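Local coordinates for UPF0255 protein frsA (Vibrio vulnificus, PDB 4I4C) that probably hydrolyses carboxylic esters, as expected of a serine esterase related to the alpha/beta hydrolases, at residues M278-F283 with W341-Q346. Numbering follows the deposited sequence.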
# COMPACT_ATOMS: atom_id res chain seq x y z
N MET A 278 11.45 -3.20 -3.93
CA MET A 278 12.51 -3.44 -2.95
C MET A 278 13.47 -4.53 -3.44
O MET A 278 14.67 -4.45 -3.19
CB MET A 278 11.91 -3.82 -1.58
CG MET A 278 10.98 -2.75 -0.98
SD MET A 278 11.76 -1.13 -1.08
CE MET A 278 10.76 -0.38 -2.36
N VAL A 279 12.94 -5.53 -4.12
CA VAL A 279 13.78 -6.63 -4.63
C VAL A 279 14.65 -6.07 -5.73
O VAL A 279 15.86 -6.28 -5.74
CB VAL A 279 12.96 -7.76 -5.26
CG1 VAL A 279 13.90 -8.77 -5.87
CG2 VAL A 279 12.06 -8.43 -4.26
N ARG A 280 14.03 -5.36 -6.65
CA ARG A 280 14.71 -4.64 -7.68
C ARG A 280 15.86 -3.83 -7.14
O ARG A 280 16.96 -3.91 -7.59
CB ARG A 280 13.75 -3.71 -8.36
CG ARG A 280 13.83 -3.77 -9.81
CD ARG A 280 13.21 -2.62 -10.42
NE ARG A 280 13.37 -2.71 -11.86
CZ ARG A 280 14.02 -1.80 -12.54
NH1 ARG A 280 14.19 -1.90 -13.82
NH2 ARG A 280 14.51 -0.79 -11.92
N LEU A 281 15.56 -3.06 -6.14
CA LEU A 281 16.57 -2.23 -5.48
C LEU A 281 17.67 -3.05 -4.79
O LEU A 281 18.82 -2.60 -4.67
CB LEU A 281 15.89 -1.27 -4.49
CG LEU A 281 16.81 -0.33 -3.71
CD1 LEU A 281 17.70 0.46 -4.65
CD2 LEU A 281 15.98 0.62 -2.85
N SER A 282 17.33 -4.26 -4.34
CA SER A 282 18.26 -5.08 -3.58
C SER A 282 19.26 -5.74 -4.52
O SER A 282 20.29 -6.25 -4.08
CB SER A 282 17.53 -6.14 -2.76
OG SER A 282 16.81 -5.55 -1.69
N PHE A 283 18.95 -5.72 -5.81
CA PHE A 283 19.88 -6.17 -6.83
C PHE A 283 20.70 -4.99 -7.35
O PHE A 283 21.87 -5.14 -7.69
CB PHE A 283 19.15 -6.83 -7.99
CG PHE A 283 18.74 -8.25 -7.73
CD1 PHE A 283 17.53 -8.55 -7.14
CD2 PHE A 283 19.57 -9.30 -8.10
CE1 PHE A 283 17.15 -9.85 -6.91
CE2 PHE A 283 19.20 -10.61 -7.87
CZ PHE A 283 17.99 -10.89 -7.28
N TRP A 341 6.43 -6.08 -16.01
CA TRP A 341 6.65 -5.74 -14.60
C TRP A 341 7.22 -6.90 -13.80
O TRP A 341 7.68 -6.72 -12.68
CB TRP A 341 5.35 -5.27 -13.93
CG TRP A 341 4.85 -3.95 -14.42
CD1 TRP A 341 5.51 -3.05 -15.22
CD2 TRP A 341 3.57 -3.38 -14.14
NE1 TRP A 341 4.71 -1.96 -15.45
CE2 TRP A 341 3.52 -2.14 -14.80
CE3 TRP A 341 2.47 -3.80 -13.40
CZ2 TRP A 341 2.40 -1.31 -14.74
CZ3 TRP A 341 1.36 -2.98 -13.34
CH2 TRP A 341 1.34 -1.75 -14.01
N SER A 342 7.14 -8.10 -14.37
CA SER A 342 7.77 -9.28 -13.79
C SER A 342 9.28 -9.08 -13.67
O SER A 342 9.94 -8.65 -14.61
CB SER A 342 7.48 -10.51 -14.65
OG SER A 342 8.48 -11.52 -14.48
N LEU A 343 9.82 -9.43 -12.51
CA LEU A 343 11.24 -9.29 -12.23
C LEU A 343 12.05 -10.41 -12.89
O LEU A 343 13.27 -10.34 -12.98
CB LEU A 343 11.51 -9.29 -10.72
CG LEU A 343 11.04 -8.07 -9.91
CD1 LEU A 343 11.36 -8.28 -8.43
CD2 LEU A 343 11.70 -6.81 -10.42
N LYS A 344 11.35 -11.44 -13.35
CA LYS A 344 11.93 -12.48 -14.17
C LYS A 344 12.02 -11.97 -15.62
O LYS A 344 13.07 -12.08 -16.26
CB LYS A 344 11.08 -13.75 -14.11
CG LYS A 344 11.74 -14.99 -14.70
CD LYS A 344 10.69 -16.05 -14.98
CE LYS A 344 11.16 -17.41 -14.49
NZ LYS A 344 12.42 -17.83 -15.15
N VAL A 345 10.92 -11.40 -16.12
CA VAL A 345 10.91 -10.81 -17.45
C VAL A 345 11.94 -9.67 -17.60
O VAL A 345 12.51 -9.47 -18.68
CB VAL A 345 9.49 -10.37 -17.85
CG1 VAL A 345 9.50 -9.65 -19.20
CG2 VAL A 345 8.58 -11.59 -17.90
N GLN A 346 12.22 -8.98 -16.50
CA GLN A 346 13.22 -7.92 -16.51
C GLN A 346 14.67 -8.43 -16.38
O GLN A 346 15.61 -7.68 -16.63
CB GLN A 346 12.91 -6.89 -15.44
CG GLN A 346 11.54 -6.25 -15.59
CD GLN A 346 11.32 -5.14 -14.60
OE1 GLN A 346 12.27 -4.65 -13.99
NE2 GLN A 346 10.06 -4.74 -14.41
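Arg280 and Leu343 mark the closest backbone approach, 7.4 Å from CA to CA, where the helical segment 278-283 faces the irregular chain of 341-346. At that spacing only side chains bridge the gap. Leu343 enters it with a CD1 methyl that lies 3.6 Å from both CB and CG1 of Val279, while its other methyl, CD2, sits 3.8 Å from Arg280 CG; the isobutyl fork thus straddles two consecutive helix residues. Beyond this apolar part the Arg280 chain, extended from CG to NE, carries the guanidinium to Gln346. Its NE donates to Gln346 OE1 at 3.1 Å with an N-H...O angle of 158°, and NH1 adds a weak bond to the same oxygen at 3.4 Å. OE1 lies at the guanidinium edge, 5° out of its plane, and NE lies in the carbonyl plane of the amide, although the two flat groups are turned 69° apart. Both ends of this pair have second partners: NH2 of Arg280 forms a salt bridge with Asp243 and a hydrogen bond with Ser245, and Gln346 NE2 bonds to Ala340 O, which helps fix the amide's rotation. The contact joins helix 273-284, whose Val279 also packs on Ile294 of the central sheet strand 291-295, to the loop between helix 331-337 and strand 358-363.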